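Local structure of similar to N-acetyltransferase (Staphylococcus aureus subsp. aureus, 4MBU) at residues A18-N21 with D22-N26; I42-F45 with E46-R50; A128-K131 with L132-F136; V147-K150 with F151-W154. The protein probably transfers an acetyl group from acetyl-CoA to an amine of a substrate not yet identified, as other Gcn5-related N-acetyltransferases do. All blocks are in the same frame, centred on the assembly; numbering follows the deposited sequence.

Contact 1. Residues A18-N21 with D22-N26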
loop_
_atom_site.group_PDB
_atom_site.type_symbol
_atom_site.label_atom_id
_atom_site.label_comp_id
_atom_site.label_asym_id
_atom_site.label_seq_id
_atom_site.Cartn_x
_atom_site.Cartn_y
_atom_site.Cartn_z
ATOM N N ALA A 18 16.722 -13.494 23.248
ATOM C CA ALA A 18 15.813 -12.681 24.046
ATOM C C ALA A 18 15.044 -11.772 23.110
ATOM O O ALA A 18 13.801 -11.737 23.135
ATOM C CB ALA A 18 16.574 -11.872 25.084
ATOM N N ILE A 19 15.789 -11.099 22.232
ATOM C CA ILE A 19 15.186 -10.127 21.331
ATOM C C ILE A 19 14.083 -10.836 20.541
ATOM O O ILE A 19 12.925 -10.395 20.536
ATOM C CB ILE A 19 16.244 -9.500 20.383
ATOM C CG1 ILE A 19 17.299 -8.732 21.185
ATOM C CG2 ILE A 19 15.590 -8.573 19.380
ATOM C CD1 ILE A 19 18.411 -8.129 20.300
ATOM N N TYR A 20 14.431 -11.989 19.964
ATOM C CA TYR A 20 13.512 -12.725 19.105
ATOM C C TYR A 20 12.287 -13.091 19.913
ATOM O O TYR A 20 11.161 -12.850 19.479
ATOM C CB TYR A 20 14.185 -13.983 18.560
ATOM C CG TYR A 20 13.435 -14.707 17.454
ATOM C CD1 TYR A 20 13.334 -14.163 16.177
ATOM C CD2 TYR A 20 12.878 -15.964 17.674
ATOM C CE1 TYR A 20 12.678 -14.851 15.154
ATOM C CE2 TYR A 20 12.230 -16.655 16.671
ATOM C CZ TYR A 20 12.129 -16.092 15.414
ATOM O OH TYR A 20 11.483 -16.789 14.424
ATOM N N ASN A 21 12.503 -13.618 21.115
ATOM C CA ASN A 21 11.361 -14.092 21.889
ATOM C C ASN A 21 10.454 -12.948 22.312
ATOM O O ASN A 21 9.234 -13.119 22.371
ATOM C CB ASN A 21 11.796 -14.937 23.091
ATOM C CG ASN A 21 12.111 -16.364 22.705
ATOM O OD1 ASN A 21 11.666 -16.847 21.660
ATOM N ND2 ASN A 21 12.872 -17.057 23.554
ATOM N N ASP A 22 11.038 -11.772 22.555
ATOM C CA ASP A 22 10.225 -10.619 22.920
ATOM C C ASP A 22 9.271 -10.364 21.755
ATOM O O ASP A 22 8.055 -10.199 21.934
ATOM C CB ASP A 22 11.109 -9.397 23.176
ATOM C CG ASP A 22 10.531 -8.463 24.226
ATOM O OD1 ASP A 22 10.036 -8.960 25.261
ATOM O OD2 ASP A 22 10.579 -7.230 24.023
ATOM N N ALA A 23 9.824 -10.432 20.548
ATOM C CA ALA A 23 9.052 -10.147 19.352
ATOM C C ALA A 23 7.948 -11.187 19.198
ATOM O O ALA A 23 6.841 -10.874 18.732
ATOM C CB ALA A 23 9.962 -10.114 18.135
ATOM N N ILE A 24 8.227 -12.418 19.623
ATOM C CA ILE A 24 7.229 -13.469 19.471
ATOM C C ILE A 24 6.104 -13.199 20.450
ATOM O O ILE A 24 4.923 -13.331 20.108
ATOM C CB ILE A 24 7.818 -14.861 19.716
ATOM C CG1 ILE A 24 8.577 -15.334 18.480
ATOM C CG2 ILE A 24 6.731 -15.862 20.051
ATOM C CD1 ILE A 24 9.381 -16.603 18.738
ATOM N N ILE A 25 6.465 -12.768 21.655
ATOM C CA ILE A 25 5.463 -12.666 22.712
ATOM C C ILE A 25 4.556 -11.447 22.530
ATOM O O ILE A 25 3.359 -11.515 22.796
ATOM C CB ILE A 25 6.119 -12.681 24.126
ATOM C CG1 ILE A 25 6.881 -13.991 24.344
ATOM C CG2 ILE A 25 5.072 -12.508 25.224
ATOM C CD1 ILE A 25 5.999 -15.232 24.280
ATOM N N ASN A 26 5.112 -10.345 22.039
ATOM C CA ASN A 26 4.389 -9.073 22.067
ATOM C C ASN A 26 3.958 -8.482 20.731
ATOM O O ASN A 26 3.166 -7.545 20.697
ATOM C CB ASN A 26 5.225 -8.030 22.809
ATOM C CG ASN A 26 5.455 -8.408 24.246
ATOM O OD1 ASN A 26 6.582 -8.720 24.644
ATOM N ND2 ASN A 26 4.376 -8.409 25.040
#

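Contact 2. Residues I42-F45 with E46-R50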
loop_
_atom_site.group_PDB
_atom_site.type_symbol
_atom_site.label_atom_id
_atom_site.label_comp_id
_atom_site.label_asym_id
_atom_site.label_seq_id
_atom_site.Cartn_x
_atom_site.Cartn_y
_atom_site.Cartn_z
ATOM N N ILE A 42 20.600 -22.103 18.486
ATOM C CA ILE A 42 21.952 -22.563 18.180
ATOM C C ILE A 42 21.972 -23.366 16.879
ATOM O O ILE A 42 22.887 -23.220 16.059
ATOM C CB ILE A 42 22.558 -23.378 19.346
ATOM C CG1 ILE A 42 22.807 -22.466 20.549
ATOM C CG2 ILE A 42 23.866 -24.025 18.928
ATOM C CD1 ILE A 42 23.003 -23.212 21.867
ATOM N N ALA A 43 20.952 -24.200 16.684
ATOM C CA ALA A 43 20.823 -24.958 15.440
ATOM C C ALA A 43 20.654 -24.002 14.255
ATOM O O ALA A 43 21.215 -24.219 13.175
ATOM C CB ALA A 43 19.647 -25.924 15.520
ATOM N N TRP A 44 19.866 -22.950 14.470
ATOM C CA TRP A 44 19.662 -21.898 13.474
ATOM C C TRP A 44 20.999 -21.263 13.077
ATOM O O TRP A 44 21.319 -21.153 11.893
ATOM C CB TRP A 44 18.680 -20.857 14.030
ATOM C CG TRP A 44 18.545 -19.569 13.247
ATOM C CD1 TRP A 44 17.669 -19.304 12.224
ATOM C CD2 TRP A 44 19.280 -18.359 13.463
ATOM N NE1 TRP A 44 17.825 -18.004 11.791
ATOM C CE2 TRP A 44 18.812 -17.406 12.534
ATOM C CE3 TRP A 44 20.301 -17.993 14.347
ATOM C CZ2 TRP A 44 19.329 -16.114 12.466
ATOM C CZ3 TRP A 44 20.807 -16.708 14.284
ATOM C CH2 TRP A 44 20.323 -15.784 13.350
ATOM N N PHE A 45 21.784 -20.880 14.078
ATOM C CA PHE A 45 23.108 -20.293 13.868
ATOM C C PHE A 45 24.054 -21.229 13.109
ATOM O O PHE A 45 24.749 -20.808 12.173
ATOM C CB PHE A 45 23.728 -19.894 15.211
ATOM C CG PHE A 45 25.092 -19.272 15.093
ATOM C CD1 PHE A 45 25.228 -17.924 14.807
ATOM C CD2 PHE A 45 26.237 -20.029 15.288
ATOM C CE1 PHE A 45 26.482 -17.338 14.705
ATOM C CE2 PHE A 45 27.491 -19.450 15.189
ATOM C CZ PHE A 45 27.612 -18.103 14.894
ATOM N N GLU A 46 24.080 -22.496 13.509
ATOM C CA GLU A 46 24.958 -23.470 12.863
ATOM C C GLU A 46 24.549 -23.674 11.409
ATOM O O GLU A 46 25.396 -23.760 10.520
ATOM C CB GLU A 46 24.948 -24.802 13.621
ATOM C CG GLU A 46 25.666 -24.773 14.970
ATOM C CD GLU A 46 25.643 -26.125 15.672
ATOM O OE1 GLU A 46 25.135 -27.101 15.075
ATOM O OE2 GLU A 46 26.135 -26.212 16.819
ATOM N N THR A 47 23.241 -23.736 11.177
ATOM C CA THR A 47 22.691 -23.863 9.826
ATOM C C THR A 47 23.052 -22.664 8.937
ATOM O O THR A 47 23.449 -22.835 7.775
ATOM C CB THR A 47 21.165 -24.038 9.877
ATOM O OG1 THR A 47 20.860 -25.264 10.551
ATOM C CG2 THR A 47 20.568 -24.064 8.475
ATOM N N LYS A 48 22.910 -21.455 9.482
ATOM C CA LYS A 48 23.306 -20.238 8.768
ATOM C C LYS A 48 24.798 -20.282 8.452
ATOM O O LYS A 48 25.226 -19.838 7.388
ATOM C CB LYS A 48 22.984 -18.986 9.601
ATOM C CG LYS A 48 21.497 -18.623 9.676
ATOM C CD LYS A 48 21.148 -17.596 8.623
ATOM C CE LYS A 48 19.648 -17.365 8.510
ATOM N NZ LYS A 48 19.369 -16.503 7.313
ATOM N N GLN A 49 25.589 -20.814 9.380
ATOM C CA GLN A 49 27.027 -20.929 9.152
ATOM C C GLN A 49 27.335 -21.914 8.023
ATOM O O GLN A 49 28.198 -21.651 7.184
ATOM C CB GLN A 49 27.771 -21.321 10.435
ATOM C CG GLN A 49 27.900 -20.192 11.447
ATOM C CD GLN A 49 29.096 -20.360 12.373
ATOM O OE1 GLN A 49 29.251 -21.392 13.037
ATOM N NE2 GLN A 49 29.953 -19.343 12.415
ATOM N N ARG A 50 26.628 -23.039 8.000
ATOM C CA ARG A 50 26.811 -24.031 6.944
ATOM C C ARG A 50 26.406 -23.460 5.581
ATOM O O ARG A 50 27.057 -23.721 4.570
ATOM C CB ARG A 50 25.998 -25.300 7.232
ATOM C CG ARG A 50 26.385 -26.056 8.496
ATOM C CD ARG A 50 25.788 -27.463 8.489
ATOM N NE ARG A 50 24.380 -27.465 8.093
ATOM C CZ ARG A 50 23.357 -27.493 8.946
ATOM N NH1 ARG A 50 23.579 -27.524 10.256
ATOM N NH2 ARG A 50 22.111 -27.491 8.487
#

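Contact 3. Residues A128-K131 with L132-F136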
loop_
_atom_site.group_PDB
_atom_site.type_symbol
_atom_site.label_atom_id
_atom_site.label_comp_id
_atom_site.label_asym_id
_atom_site.label_seq_id
_atom_site.Cartn_x
_atom_site.Cartn_y
_atom_site.Cartn_z
ATOM N N ALA A 128 6.588 1.531 11.119
ATOM C CA ALA A 128 7.986 1.946 11.166
ATOM C C ALA A 128 8.826 1.141 10.163
ATOM O O ALA A 128 9.719 1.682 9.487
ATOM C CB ALA A 128 8.540 1.793 12.574
ATOM N N SER A 129 8.547 -0.154 10.068
ATOM C CA SER A 129 9.324 -1.002 9.166
ATOM C C SER A 129 9.038 -0.636 7.712
ATOM O O SER A 129 9.943 -0.548 6.884
ATOM C CB SER A 129 9.027 -2.477 9.413
ATOM O OG SER A 129 9.822 -3.279 8.553
ATOM N N ILE A 130 7.770 -0.413 7.406
ATOM C CA ILE A 130 7.388 -0.010 6.056
ATOM C C ILE A 130 8.052 1.305 5.670
ATOM O O ILE A 130 8.618 1.432 4.579
ATOM C CB ILE A 130 5.860 0.114 5.926
ATOM C CG1 ILE A 130 5.214 -1.279 6.004
ATOM C CG2 ILE A 130 5.490 0.845 4.633
ATOM C CD1 ILE A 130 3.683 -1.250 6.178
ATOM N N LYS A 131 7.984 2.288 6.563
ATOM C CA LYS A 131 8.638 3.574 6.321
ATOM C C LYS A 131 10.150 3.417 6.106
ATOM O O LYS A 131 10.746 4.064 5.227
ATOM C CB LYS A 131 8.363 4.526 7.488
ATOM C CG LYS A 131 9.177 5.804 7.434
ATOM C CD LYS A 131 9.052 6.611 8.726
ATOM C CE LYS A 131 9.147 8.103 8.433
ATOM N NZ LYS A 131 8.107 8.515 7.448
ATOM N N LEU A 132 10.770 2.554 6.908
ATOM C CA LEU A 132 12.218 2.315 6.789
ATOM C C LEU A 132 12.551 1.700 5.439
ATOM O O LEU A 132 13.562 2.018 4.809
ATOM C CB LEU A 132 12.687 1.379 7.905
ATOM C CG LEU A 132 14.147 0.951 7.788
ATOM C CD1 LEU A 132 15.061 2.133 8.038
ATOM C CD2 LEU A 132 14.455 -0.190 8.737
ATOM N N HIS A 133 11.693 0.805 4.983
ATOM C CA HIS A 133 11.982 0.144 3.723
ATOM C C HIS A 133 11.769 1.064 2.535
ATOM O O HIS A 133 12.564 1.064 1.586
ATOM C CB HIS A 133 11.202 -1.164 3.616
ATOM C CG HIS A 133 11.843 -2.280 4.374
ATOM N ND1 HIS A 133 11.748 -2.399 5.746
ATOM C CD2 HIS A 133 12.646 -3.289 3.964
ATOM C CE1 HIS A 133 12.434 -3.458 6.138
ATOM N NE2 HIS A 133 12.992 -4.011 5.077
ATOM N N GLN A 134 10.703 1.859 2.596
ATOM C CA GLN A 134 10.478 2.877 1.581
ATOM C C GLN A 134 11.678 3.812 1.502
ATOM O O GLN A 134 12.084 4.206 0.410
ATOM C CB GLN A 134 9.208 3.676 1.893
ATOM C CG GLN A 134 7.910 2.886 1.728
ATOM C CD GLN A 134 6.690 3.747 2.002
ATOM O OE1 GLN A 134 6.625 4.428 3.026
ATOM N NE2 GLN A 134 5.721 3.728 1.085
ATOM N N LYS A 135 12.241 4.169 2.661
ATOM C CA LYS A 135 13.428 5.033 2.686
ATOM C C LYS A 135 14.577 4.450 1.865
ATOM O O LYS A 135 15.298 5.187 1.200
ATOM C CB LYS A 135 13.894 5.303 4.126
ATOM C CG LYS A 135 15.012 6.350 4.225
ATOM C CD LYS A 135 15.485 6.588 5.673
ATOM C CE LYS A 135 16.503 5.539 6.118
ATOM N NZ LYS A 135 17.227 5.886 7.389
ATOM N N PHE A 136 14.736 3.127 1.897
ATOM C CA PHE A 136 15.797 2.463 1.136
ATOM C C PHE A 136 15.324 2.032 -0.252
ATOM O O PHE A 136 15.939 1.170 -0.884
ATOM C CB PHE A 136 16.336 1.256 1.915
ATOM C CG PHE A 136 17.282 1.632 3.024
ATOM C CD1 PHE A 136 18.651 1.630 2.809
ATOM C CD2 PHE A 136 16.805 2.015 4.266
ATOM C CE1 PHE A 136 19.524 1.988 3.820
ATOM C CE2 PHE A 136 17.674 2.370 5.277
ATOM C CZ PHE A 136 19.034 2.355 5.054
#

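Contact 4. Residues V147-K150 with F151-W154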
loop_
_atom_site.group_PDB
_atom_site.type_symbol
_atom_site.label_atom_id
_atom_site.label_comp_id
_atom_site.label_asym_id
_atom_site.label_seq_id
_atom_site.Cartn_x
_atom_site.Cartn_y
_atom_site.Cartn_z
ATOM N N VAL A 147 -3.550 -13.845 5.800
ATOM C CA VAL A 147 -2.649 -14.992 5.683
ATOM C C VAL A 147 -2.178 -15.445 7.040
ATOM O O VAL A 147 -1.735 -16.593 7.190
ATOM C CB VAL A 147 -1.371 -14.724 4.836
ATOM C CG1 VAL A 147 -1.691 -14.704 3.374
ATOM C CG2 VAL A 147 -0.685 -13.432 5.286
ATOM N N GLY A 148 -2.223 -14.542 8.018
ATOM C CA GLY A 148 -1.785 -14.924 9.352
ATOM C C GLY A 148 -2.893 -14.799 10.378
ATOM O O GLY A 148 -3.895 -14.146 10.114
ATOM N N TYR A 149 -2.731 -15.433 11.536
ATOM C CA TYR A 149 -3.689 -15.288 12.633
ATOM C C TYR A 149 -2.928 -15.259 13.963
ATOM O O TYR A 149 -2.242 -16.220 14.327
ATOM C CB TYR A 149 -4.720 -16.437 12.623
ATOM C CG TYR A 149 -5.860 -16.296 13.635
ATOM C CD1 TYR A 149 -6.906 -15.409 13.413
ATOM C CD2 TYR A 149 -5.900 -17.069 14.792
ATOM C CE1 TYR A 149 -7.954 -15.279 14.319
ATOM C CE2 TYR A 149 -6.945 -16.947 15.709
ATOM C CZ TYR A 149 -7.965 -16.047 15.466
ATOM O OH TYR A 149 -9.007 -15.906 16.355
ATOM N N LYS A 150 -3.042 -14.156 14.689
ATOM C CA LYS A 150 -2.351 -14.031 15.969
ATOM C C LYS A 150 -3.068 -13.007 16.835
ATOM O O LYS A 150 -3.671 -12.052 16.316
ATOM C CB LYS A 150 -0.892 -13.615 15.750
ATOM C CG LYS A 150 0.032 -13.892 16.940
ATOM C CD LYS A 150 1.476 -13.460 16.626
ATOM C CE LYS A 150 2.391 -13.686 17.826
ATOM N NZ LYS A 150 3.819 -13.345 17.543
ATOM N N PHE A 151 -3.023 -13.220 18.147
ATOM C CA PHE A 151 -3.690 -12.319 19.094
ATOM C C PHE A 151 -5.174 -12.173 18.734
ATOM O O PHE A 151 -5.742 -11.089 18.858
ATOM C CB PHE A 151 -3.017 -10.936 19.090
ATOM C CG PHE A 151 -1.558 -10.956 19.485
ATOM C CD1 PHE A 151 -1.106 -11.793 20.494
ATOM C CD2 PHE A 151 -0.644 -10.127 18.847
ATOM C CE1 PHE A 151 0.239 -11.795 20.864
ATOM C CE2 PHE A 151 0.697 -10.131 19.205
ATOM C CZ PHE A 151 1.135 -10.965 20.217
ATOM N N ASP A 152 -5.775 -13.259 18.245
ATOM C CA ASP A 152 -7.207 -13.312 17.931
ATOM C C ASP A 152 -7.666 -12.458 16.757
ATOM O O ASP A 152 -8.874 -12.287 16.551
ATOM C CB ASP A 152 -8.038 -12.944 19.148
ATOM C CG ASP A 152 -7.720 -13.802 20.330
ATOM O OD1 ASP A 152 -7.472 -15.007 20.144
ATOM O OD2 ASP A 152 -7.711 -13.255 21.435
ATOM N N TYR A 153 -6.727 -11.935 15.981
ATOM C CA TYR A 153 -7.129 -11.260 14.751
ATOM C C TYR A 153 -6.373 -11.723 13.498
ATOM O O TYR A 153 -5.287 -12.316 13.580
ATOM C CB TYR A 153 -7.120 -9.739 14.918
ATOM C CG TYR A 153 -5.856 -9.161 15.502
ATOM C CD1 TYR A 153 -4.725 -8.976 14.710
ATOM C CD2 TYR A 153 -5.801 -8.757 16.832
ATOM C CE1 TYR A 153 -3.563 -8.427 15.230
ATOM C CE2 TYR A 153 -4.639 -8.207 17.366
ATOM C CZ TYR A 153 -3.522 -8.047 16.558
ATOM O OH TYR A 153 -2.365 -7.499 17.070
ATOM N N TRP A 154 -6.974 -11.474 12.340
ATOM C CA TRP A 154 -6.374 -11.869 11.080
ATOM C C TRP A 154 -5.283 -10.877 10.693
ATOM O O TRP A 154 -5.385 -9.694 10.990
ATOM C CB TRP A 154 -7.454 -12.003 10.005
ATOM C CG TRP A 154 -8.379 -13.145 10.307
ATOM C CD1 TRP A 154 -9.626 -13.069 10.873
ATOM C CD2 TRP A 154 -8.117 -14.542 10.099
ATOM N NE1 TRP A 154 -10.157 -14.336 11.021
ATOM C CE2 TRP A 154 -9.253 -15.255 10.551
ATOM C CE3 TRP A 154 -7.035 -15.257 9.573
ATOM C CZ2 TRP A 154 -9.335 -16.649 10.492
ATOM C CZ3 TRP A 154 -7.120 -16.638 9.512
ATOM C CH2 TRP A 154 -8.260 -17.322 9.972
#

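Contact 1. Residues A18-N21 with D22-N26
Ala18 O accepts the N-H of Asp22 at 2.8 Å, and the next three carbonyls take the next three amides in the same i to i+4 pattern. Ile19 O receives Ala23 N, Tyr20 O receives Ile24 N, and Asn21 O receives Ile25 N. The bond from Ile24 N to Tyr20 O is the most bent of the four, with 139° at the hydrogen. Tyr20 and Ala23 lie 5.2 Å apart between their CA atoms, three residues, just under one turn, along.

This is the last part of helix 13-26. That helix follows strand 3-7 and is the first helix of the GNAT fold.

The main side-chain contact joins Tyr20 to Ile24. The CD1 methyl of Ile24 sits 3.5 Å from Tyr20 CE2 and 3.7 Å from Tyr20 CD2, and approaches the ring obliquely. With CG opposite the backbone N and beside the carbonyl carbon (chi1 -169°), the Tyr20 ring brings CE2 to this methyl. Ile24 CD1 also lies 3.7 Å from Asn21 OD1, and the two side chains run alongside each other. Ile25 CG1 packs on the backbone, 3.2 Å from Asn21 O.

The amide of Asn21 is held from outside the helix: its OD1 accepts the N-H of Gln36, and Pro35 packs on the same residue. The Tyr20 ring has a cation-pi contact with Arg41 and an edge-to-face contact with Tyr88. Trp76 of a second subunit also packs on Tyr20.

Contact 2. Residues I42-F45 with E46-R50
Ala43 O is gripped by two donors from one residue. Thr47 OG1 gives its hydrogen at 2.8 Å and Thr47 N does so at 2.9 Å. They reach the oxygen from opposite faces of the carbonyl plane, the hydroxyl from 35° out of it. The hydroxyl can turn back because it sits beside the backbone N (chi1 -64°). Such a bond to the preceding turn is common for threonine within a helix.

Two aromatic side chains each receive a chain from four residues on. Lys48 CG stands over the five-membered ring of Trp44, 4.3 Å from its centroid. The lysine chain bends at chi2, and its CE then passes 3.8 Å from Trp44 NE1. Gln49 CG lies over a face of the Phe45 ring in the same manner. The Gln49 amide follows, CD 3.4 Å from Phe45 CE2, with the amide plane 34° from the ring plane.

Lys48 NZ ends outside the segments, in a salt bridge with Glu53 and a hydrogen bond to Thr69. Trp44, Phe45 and Lys48 of helix 38-50 pack on Ile55 of strand 55-60, while Ile42 and Phe45 meet Leu13 of helix 13-26.

Contact 3. Residues A128-K131 with L132-F136
Ser129 O accepts two hydrogen bonds from His133. The ring nitrogen ND1 donates at 2.8 Å and the backbone N at 2.9 Å, from opposite faces of the carbonyl plane. ND1 comes from 41° out of that plane, yet the oxygen lies within 5° of the imidazole plane, at the ring edge. The bond implies a hydrogen on ND1. His133 CG sits beside its own backbone N (chi1 -80°), which turns ND1 back to the preceding turn. The remaining backbone bonds are regular: Leu132 N to Ala128 O, Gln134 N to Ile130 O and Lys135 N to Lys131 O.

The side chains add van der Waals contacts. Ser129 OG is 3.6 Å from His133 CE1, beside the same ring. The side chains of Ile130 and Gln134 run alongside each other in the same direction, with Ile130 CG2 4.1 Å from Gln134 OE1. Leu132 CB rests 3.4 Å from Ala128 O.

Several polar ends are held from elsewhere. His133 NE2 is hydrogen-bonded to His85 NE2, so both ring nitrogens of His133 are engaged. Gln134 NE2 bonds His140 O of a third subunit and also a phosphate ion, probably from the crystallisation liquor. Lys135 NZ bonds Ser100.

The helix ends at Lys135; Phe136 is the first residue to leave helical backbone angles. Ser129, Ile130 and His133 pack on strand 117-123, and Leu132 packs on helix 98-112. Helix 127-135 is the helix that links strand 117-123 to strand 139-150 in the GNAT fold.

Contact 4. Residues V147-K150 with F151-W154
Tyr149 turns an edge to the face of Trp154, with CD1 3.6 Å above the indole and over its centre. The planes meet at 53°, and the Tyr149 ring and the six-membered ring of Trp154 have centroids 4.7 Å apart. This is an edge-to-face pair on one face of a beta hairpin, formed by strands 139-150 and 153-163 and closed by a type I' turn from Lys150 to Tyr153. The other end of the tyrosine runs along the turn, where its OH lies 3.5 Å from Asp152 CA.

Two more rings lie at the turn. The Phe151 ring has Lys150 CG over its centre, and Lys150 CE above its far end, 3.8 Å from CZ. The lysine chain is fully extended and runs alongside the phenylalanine. The Tyr153 ring has Lys150 O over its centre, because its CG sits between the backbone N and the carbonyl carbon (chi1 50°).

Lys150 and Tyr153 form a hydrogen-bonded antiparallel pair, and Tyr149 and Trp154 the non-hydrogen-bonded pair beside it. Val147 and Gly148 both face Leu155, a classic beta bulge. Lys150 NZ lies within hydrogen-bonding reach of four carbonyl oxygens (Ile24, Thr27, Val30 and Thr32). Its three N-H bonds must be shared among them, and the oxygens probably stabilise its charge. Arg116 of a second subunit makes a cation-pi contact with Trp154.

Both backbone bonds of the Lys150-Tyr153 pair are 3.1 Å long. Tyr153 N reaches Lys150 O from 54° above the carbonyl plane, whereas Lys150 N reaches Tyr153 O within its plane.

Contacts 1 and 4 touch although they are far apart in the chain. Lys150 NZ of contact 4 lies 2.8 Å from Ile24 O of contact 1, a probable hydrogen bond near the end of helix 13-26. Phe151 CZ also packs 3.4 Å from Ile25 O. Contacts 1 and 2 lie on successive helices, with nearest atoms about 7 Å apart. Contacts 2 and 3 sit on opposite sides of the chain's centre, their own centres about 28 Å apart. Bound cadmium ions lie about 5 Å from the Gln134 side chain, 7 Å from that of Gln49 and 9 Å from that of Tyr20. Contacts 1, 3 and 4 all reach other subunits.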